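Local coordinates for protein DNA polymerase III, beta subunit (Thermotoga maritima, PDB 1VPK) that probably tethers DNA polymerases and other proteins to DNA as a ring-shaped head-to-tail dimer, giving them processivity, at residues A29-L42 with Y55-A67. Residues are numbered along the deposited sequence; the frame is centred on the assembly and turned at random.
Sequences ASKALAKKSVKPIL and YICATDLETGVKA
Asp60, whose CB rests against the methyl of Ala34, takes two backbone N-H groups on its OD1. Glu62 N comes from the anti side at 2.8 Å, well out of the carboxylate plane. Thr63 N comes from the syn side, nearer that plane, in an almost straight bond (171°). These bonds form an Asx turn and an Asx motif, which shape the end of the antiparallel beta hairpin built from strands 53-59 and 63-68 in the N-terminal domain. Segment 29-42, the loop after helix 19-29, packs on this hairpin. OD2 of Asp60 forms a salt bridge with Lys208 of helix 207-218. The same NZ bonds to Leu33 O, so one lysine ties both segments together.

Thr59 adds an ST turn. With OG1 turned anti to its backbone N (chi1 -171°), the hydroxyl accepts from Leu61 N at 2.9 Å. It also donates to Thr63 O at 2.7 Å, from above the carbonyl plane. Thr63 O is then shared with Asp60 N. A valine in place of Thr59 has no hydroxyl, which would probably leave Leu61 N without this acceptor and Thr63 O without one of its two donors, making the turn less rigid.

Between strand and loop, a water accepts from Thr59 N and lies against Leu42 O, 2.8 Å from each. Leu42 O also receives Ala34 N, closing the base of the 34-42 loop.

Much of the remaining contact is apolar. Ala32 CB sits 3.6 Å from Val65 CG2 and also meets Ala58 CB. Ala29 CB faces Val65 CG1, while Leu33 CD2 reaches the Ala58 methyl. Phe45 of strand 44-50 borders this patch, touching Ala29, Leu33 and Ile56. Leu61 of the hairpin turn meets Leu42 of the loop, their side chains crossing at about a right angle, with Leu42 CD1 3.6 Å from Leu61 CG.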
ATOM      1  N   ALA A  29      -6.134  -3.738  23.117  1.00 51.54           N
ATOM      2  CA  ALA A  29      -5.351  -2.806  23.929  1.00 51.02           C
ATOM      3  C   ALA A  29      -4.344  -1.955  23.182  1.00 50.74           C
ATOM      4  O   ALA A  29      -3.942  -0.903  23.695  1.00 52.33           O
ATOM      5  CB  ALA A  29      -4.639  -3.576  25.051  1.00 50.86           C
ATOM      6  N   SER A  30      -3.966  -2.372  21.976  1.00 49.81           N
ATOM      7  CA  SER A  30      -2.800  -1.854  21.301  1.00 50.88           C
ATOM      8  C   SER A  30      -2.842  -0.374  20.968  1.00 50.45           C
ATOM      9  O   SER A  30      -1.804   0.239  20.957  1.00 48.82           O
ATOM     10  CB  SER A  30      -2.477  -2.643  20.022  1.00 50.79           C
ATOM     11  OG  SER A  30      -3.527  -2.522  19.123  1.00 49.29           O
ATOM     12  N   LYS A  31      -4.027   0.202  20.731  1.00 50.32           N
ATOM     13  CA  LYS A  31      -4.065   1.587  20.302  1.00 49.95           C
ATOM     14  C   LYS A  31      -4.106   2.591  21.481  1.00 49.34           C
ATOM     15  O   LYS A  31      -4.208   3.807  21.287  1.00 51.37           O
ATOM     16  CB  LYS A  31      -5.178   1.820  19.276  1.00 51.03           C
ATOM     17  CG  LYS A  31      -4.915   1.110  17.938  1.00 53.53           C
ATOM     18  CD  LYS A  31      -5.604   1.823  16.812  1.00 58.22           C
ATOM     19  CE  LYS A  31      -5.202   1.364  15.381  1.00 59.30           C
ATOM     20  NZ  LYS A  31      -5.824   2.403  14.407  1.00 61.01           N
ATOM     21  N   ALA A  32      -3.998   2.084  22.691  1.00 47.71           N
ATOM     22  CA  ALA A  32      -3.841   2.900  23.889  1.00 47.95           C
ATOM     23  C   ALA A  32      -2.336   3.020  24.267  1.00 48.34           C
ATOM     24  O   ALA A  32      -1.984   3.740  25.188  1.00 48.71           O
ATOM     25  CB  ALA A  32      -4.613   2.328  25.008  1.00 45.68           C
ATOM     26  N   LEU A  33      -1.450   2.342  23.558  1.00 48.24           N
ATOM     27  CA  LEU A  33       0.002   2.450  23.868  1.00 48.71           C
ATOM     28  C   LEU A  33       0.526   3.858  23.563  1.00 49.97           C
ATOM     29  O   LEU A  33       0.051   4.494  22.610  1.00 49.91           O
ATOM     30  CB  LEU A  33       0.795   1.442  23.039  1.00 48.92           C
ATOM     31  CG  LEU A  33       0.561  -0.065  23.270  1.00 49.27           C
ATOM     32  CD1 LEU A  33       1.167  -0.882  22.162  1.00 48.88           C
ATOM     33  CD2 LEU A  33       1.202  -0.460  24.545  1.00 49.63           C
ATOM     34  N   ALA A  34       1.518   4.325  24.351  1.00 50.22           N
ATOM     35  CA  ALA A  34       2.263   5.549  24.032  1.00 52.26           C
ATOM     36  C   ALA A  34       3.311   5.291  22.950  1.00 55.50           C
ATOM     37  O   ALA A  34       3.675   4.163  22.692  1.00 56.49           O
ATOM     38  CB  ALA A  34       2.948   6.079  25.275  1.00 51.03           C
ATOM     39  N   LYS A  35       3.831   6.340  22.336  1.00 60.40           N
ATOM     40  CA  LYS A  35       4.996   6.198  21.424  1.00 63.80           C
ATOM     41  C   LYS A  35       6.327   5.925  22.191  1.00 65.33           C
ATOM     42  O   LYS A  35       6.520   6.416  23.310  1.00 65.78           O
ATOM     43  CB  LYS A  35       5.167   7.464  20.552  1.00 63.58           C
ATOM     44  CG  LYS A  35       3.872   8.109  20.057  1.00 63.08           C
ATOM     45  N   LYS A  36       7.215   5.120  21.597  1.00 67.68           N
ATOM     46  CA  LYS A  36       8.659   5.039  21.987  1.00 69.30           C
ATOM     47  C   LYS A  36       9.248   6.081  22.947  1.00 71.03           C
ATOM     48  O   LYS A  36      10.130   5.748  23.757  1.00 72.08           O
ATOM     49  CB  LYS A  36       9.565   5.083  20.730  1.00 70.43           C
ATOM     50  CG  LYS A  36       9.670   6.454  20.005  1.00 71.50           C
ATOM     51  CD  LYS A  36       8.386   6.798  19.229  1.00 73.07           C
ATOM     52  CE  LYS A  36       8.251   8.290  18.962  1.00 72.91           C
ATOM     53  NZ  LYS A  36       7.788   9.029  20.166  1.00 73.82           N
ATOM     54  N   SER A  37       8.848   7.348  22.787  1.00 71.89           N
ATOM     55  CA  SER A  37       9.399   8.442  23.577  1.00 71.97           C
ATOM     56  C   SER A  37       8.363   8.910  24.580  1.00 72.05           C
ATOM     57  O   SER A  37       7.153   8.859  24.313  1.00 72.13           O
ATOM     58  CB  SER A  37       9.821   9.618  22.685  1.00 72.53           C
ATOM     59  OG  SER A  37      10.109  10.786  23.451  1.00 71.48           O
ATOM     60  N   VAL A  38       8.861   9.413  25.709  1.00 71.72           N
ATOM     61  CA  VAL A  38       8.035   9.741  26.866  1.00 71.24           C
ATOM     62  C   VAL A  38       7.518   8.412  27.437  1.00 70.67           C
ATOM     63  O   VAL A  38       6.492   7.884  27.018  1.00 69.58           O
ATOM     64  CB  VAL A  38       6.875  10.731  26.534  1.00 72.11           C
ATOM     65  N   LYS A  39       8.307   7.868  28.368  1.00 69.39           N
ATOM     66  CA  LYS A  39       8.017   6.589  28.988  1.00 67.71           C
ATOM     67  C   LYS A  39       7.936   5.489  27.909  1.00 64.96           C
ATOM     68  O   LYS A  39       6.851   5.169  27.377  1.00 65.60           O
ATOM     69  CB  LYS A  39       6.770   6.723  29.890  1.00 67.90           C
ATOM     70  CG  LYS A  39       7.072   7.489  31.212  1.00 68.31           C
ATOM     71  CD  LYS A  39       5.803   7.834  32.054  1.00 68.37           C
ATOM     72  CE  LYS A  39       5.389   9.326  31.955  1.00 67.84           C
ATOM     73  NZ  LYS A  39       5.023   9.931  33.279  1.00 66.79           N
ATOM     74  N   PRO A  40       9.109   4.950  27.520  1.00 60.84           N
ATOM     75  CA  PRO A  40       9.225   3.687  26.803  1.00 58.20           C
ATOM     76  C   PRO A  40       8.406   2.568  27.482  1.00 54.68           C
ATOM     77  O   PRO A  40       7.879   1.694  26.829  1.00 54.37           O
ATOM     78  CB  PRO A  40      10.729   3.401  26.900  1.00 58.97           C
ATOM     79  CG  PRO A  40      11.337   4.684  26.916  1.00 59.61           C
ATOM     80  CD  PRO A  40      10.429   5.565  27.722  1.00 61.46           C
ATOM     81  N   ILE A  41       8.325   2.619  28.797  1.00 51.68           N
ATOM     82  CA  ILE A  41       7.458   1.776  29.579  1.00 52.06           C
ATOM     83  C   ILE A  41       5.992   1.816  29.134  1.00 50.42           C
ATOM     84  O   ILE A  41       5.324   0.775  29.066  1.00 50.91           O
ATOM     85  CB  ILE A  41       7.546   2.180  31.076  1.00 52.49           C
ATOM     86  CG1 ILE A  41       6.564   1.347  31.890  1.00 54.65           C
ATOM     87  CG2 ILE A  41       7.229   3.638  31.290  1.00 55.12           C
ATOM     88  CD1 ILE A  41       7.098   1.023  33.228  1.00 56.88           C
ATOM     89  N   LEU A  42       5.504   3.020  28.802  1.00 47.76           N
ATOM     90  CA  LEU A  42       4.152   3.182  28.294  1.00 46.59           C
ATOM     91  C   LEU A  42       3.969   2.805  26.819  1.00 46.15           C
ATOM     92  O   LEU A  42       2.826   2.763  26.338  1.00 44.51           O
ATOM     93  CB  LEU A  42       3.639   4.578  28.549  1.00 46.13           C
ATOM     94  CG  LEU A  42       3.642   5.005  30.032  1.00 46.35           C
ATOM     95  CD1 LEU A  42       2.852   6.290  30.230  1.00 46.58           C
ATOM     96  CD2 LEU A  42       3.037   3.955  30.912  1.00 47.11           C
ATOM     97  N   TYR A  55      -4.655 -10.044  33.393  1.00 48.44           N
ATOM     98  CA  TYR A  55      -4.996  -8.774  32.711  1.00 48.99           C
ATOM     99  C   TYR A  55      -3.832  -8.315  31.807  1.00 48.76           C
ATOM    100  O   TYR A  55      -2.622  -8.442  32.166  1.00 47.98           O
ATOM    101  CB  TYR A  55      -5.224  -7.647  33.722  1.00 49.49           C
ATOM    102  CG  TYR A  55      -6.209  -7.974  34.785  1.00 52.02           C
ATOM    103  CD1 TYR A  55      -7.554  -7.913  34.530  1.00 52.71           C
ATOM    104  CD2 TYR A  55      -5.793  -8.346  36.055  1.00 53.83           C
ATOM    105  CE1 TYR A  55      -8.463  -8.232  35.499  1.00 53.44           C
ATOM    106  CE2 TYR A  55      -6.707  -8.651  37.031  1.00 54.24           C
ATOM    107  CZ  TYR A  55      -8.034  -8.600  36.735  1.00 52.62           C
ATOM    108  OH  TYR A  55      -8.963  -8.893  37.689  1.00 53.84           O
ATOM    109  N   ILE A  56      -4.211  -7.794  30.649  1.00 48.82           N
ATOM    110  CA  ILE A  56      -3.301  -7.053  29.772  1.00 48.74           C
ATOM    111  C   ILE A  56      -3.784  -5.584  29.733  1.00 49.30           C
ATOM    112  O   ILE A  56      -4.986  -5.332  29.471  1.00 49.02           O
ATOM    113  CB  ILE A  56      -3.332  -7.626  28.379  1.00 49.60           C
ATOM    114  CG1 ILE A  56      -2.696  -9.041  28.398  1.00 49.76           C
ATOM    115  CG2 ILE A  56      -2.630  -6.710  27.388  1.00 51.75           C
ATOM    116  CD1 ILE A  56      -2.944  -9.855  27.105  1.00 51.23           C
ATOM    117  N   CYS A  57      -2.868  -4.647  30.024  1.00 48.59           N
ATOM    118  CA  CYS A  57      -3.190  -3.203  30.021  1.00 48.69           C
ATOM    119  C   CYS A  57      -2.282  -2.382  29.100  1.00 47.99           C
ATOM    120  O   CYS A  57      -1.132  -2.765  28.803  1.00 47.07           O
ATOM    121  CB  CYS A  57      -3.100  -2.629  31.418  1.00 48.98           C
ATOM    122  SG  CYS A  57      -4.105  -3.495  32.655  1.00 53.78           S
ATOM    123  N   ALA A  58      -2.795  -1.242  28.673  1.00 46.28           N
ATOM    124  CA  ALA A  58      -1.970  -0.262  27.946  1.00 46.19           C
ATOM    125  C   ALA A  58      -2.509   1.115  28.298  1.00 45.83           C
ATOM    126  O   ALA A  58      -3.729   1.284  28.512  1.00 45.49           O
ATOM    127  CB  ALA A  58      -2.098  -0.483  26.509  1.00 47.70           C
ATOM    128  N   THR A  59      -1.616   2.089  28.389  1.00 45.10           N
ATOM    129  CA  THR A  59      -2.026   3.463  28.553  1.00 43.66           C
ATOM    130  C   THR A  59      -0.965   4.396  27.999  1.00 44.08           C
ATOM    131  O   THR A  59       0.228   4.078  28.006  1.00 44.69           O
ATOM    132  CB  THR A  59      -2.281   3.792  30.030  1.00 43.89           C
ATOM    133  OG1 THR A  59      -2.887   5.089  30.133  1.00 43.27           O
ATOM    134  CG2 THR A  59      -0.963   3.818  30.868  1.00 42.11           C
ATOM    135  N   ASP A  60      -1.417   5.565  27.602  1.00 42.21           N
ATOM    136  CA  ASP A  60      -0.566   6.725  27.386  1.00 42.56           C
ATOM    137  C   ASP A  60      -0.868   7.851  28.351  1.00 41.05           C
ATOM    138  O   ASP A  60      -0.506   8.971  28.107  1.00 41.60           O
ATOM    139  CB  ASP A  60      -0.749   7.229  25.963  1.00 42.68           C
ATOM    140  CG  ASP A  60      -2.151   7.719  25.677  1.00 44.91           C
ATOM    141  OD1 ASP A  60      -2.964   7.898  26.610  1.00 43.55           O
ATOM    142  OD2 ASP A  60      -2.449   7.930  24.482  1.00 50.00           O
ATOM    143  N   LEU A  61      -1.523   7.557  29.454  1.00 42.15           N
ATOM    144  CA  LEU A  61      -1.915   8.546  30.463  1.00 42.76           C
ATOM    145  C   LEU A  61      -3.142   9.402  30.113  1.00 43.89           C
ATOM    146  O   LEU A  61      -3.689  10.104  30.983  1.00 43.02           O
ATOM    147  CB  LEU A  61      -0.740   9.460  30.885  1.00 43.69           C
ATOM    148  CG  LEU A  61       0.578   8.792  31.359  1.00 45.14           C
ATOM    149  CD1 LEU A  61       1.457   9.827  31.937  1.00 46.34           C
ATOM    150  CD2 LEU A  61       0.306   7.721  32.387  1.00 47.65           C
ATOM    151  N   GLU A  62      -3.594   9.359  28.865  1.00 44.28           N
ATOM    152  CA  GLU A  62      -4.874   9.997  28.501  1.00 45.48           C
ATOM    153  C   GLU A  62      -5.936   8.919  28.250  1.00 46.01           C
ATOM    154  O   GLU A  62      -7.068   9.090  28.691  1.00 45.71           O
ATOM    155  CB  GLU A  62      -4.709  10.897  27.266  1.00 45.23           C
ATOM    156  CG  GLU A  62      -6.055  11.270  26.594  1.00 47.69           C
ATOM    157  CD  GLU A  62      -5.873  12.160  25.369  1.00 47.39           C
ATOM    158  OE1 GLU A  62      -5.388  11.629  24.323  1.00 46.23           O
ATOM    159  OE2 GLU A  62      -6.228  13.371  25.492  1.00 46.05           O
ATOM    160  N   THR A  63      -5.568   7.834  27.549  1.00 45.38           N
ATOM    161  CA  THR A  63      -6.423   6.650  27.370  1.00 46.43           C
ATOM    162  C   THR A  63      -5.782   5.452  28.129  1.00 46.53           C
ATOM    163  O   THR A  63      -4.562   5.268  28.072  1.00 47.06           O
ATOM    164  CB  THR A  63      -6.571   6.287  25.848  1.00 46.44           C
ATOM    165  OG1 THR A  63      -6.975   7.417  25.069  1.00 45.28           O
ATOM    166  CG2 THR A  63      -7.568   5.089  25.631  1.00 47.84           C
ATOM    167  N   GLY A  64      -6.579   4.671  28.838  1.00 46.42           N
ATOM    168  CA  GLY A  64      -6.144   3.449  29.508  1.00 46.65           C
ATOM    169  C   GLY A  64      -7.091   2.317  29.196  1.00 47.71           C
ATOM    170  O   GLY A  64      -8.340   2.514  29.109  1.00 48.90           O
ATOM    171  N   VAL A  65      -6.535   1.131  28.976  1.00 47.32           N
ATOM    172  CA  VAL A  65      -7.326  -0.044  28.660  1.00 48.11           C
ATOM    173  C   VAL A  65      -6.901  -1.141  29.589  1.00 48.84           C
ATOM    174  O   VAL A  65      -5.697  -1.378  29.732  1.00 47.57           O
ATOM    175  CB  VAL A  65      -7.049  -0.555  27.266  1.00 48.94           C
ATOM    176  CG1 VAL A  65      -7.868  -1.871  27.006  1.00 50.50           C
ATOM    177  CG2 VAL A  65      -7.394   0.469  26.243  1.00 51.33           C
ATOM    178  N   LYS A  66      -7.872  -1.791  30.226  1.00 48.85           N
ATOM    179  CA  LYS A  66      -7.631  -2.954  31.080  1.00 48.90           C
ATOM    180  C   LYS A  66      -8.497  -4.077  30.493  1.00 49.12           C
ATOM    181  O   LYS A  66      -9.734  -4.021  30.553  1.00 46.62           O
ATOM    182  CB  LYS A  66      -8.036  -2.647  32.520  1.00 48.47           C
ATOM    183  CG  LYS A  66      -7.672  -3.743  33.524  1.00 53.33           C
ATOM    184  CD  LYS A  66      -8.118  -3.422  34.952  1.00 53.17           C
ATOM    185  CE  LYS A  66      -7.533  -4.423  35.912  1.00 59.25           C
ATOM    186  NZ  LYS A  66      -7.853  -4.158  37.365  1.00 62.52           N
ATOM    187  N   ALA A  67      -7.827  -5.055  29.876  1.00 48.22           N
ATOM    188  CA  ALA A  67      -8.452  -6.189  29.237  1.00 47.98           C
ATOM    189  C   ALA A  67      -8.282  -7.431  30.109  1.00 48.27           C
ATOM    190  O   ALA A  67      -7.141  -7.836  30.483  1.00 46.19           O
ATOM    191  CB  ALA A  67      -7.809  -6.389  27.885  1.00 49.40           C
TER
HETATM  192  O   HOH W   1       1.030   1.207  27.862  1.00 32.70           O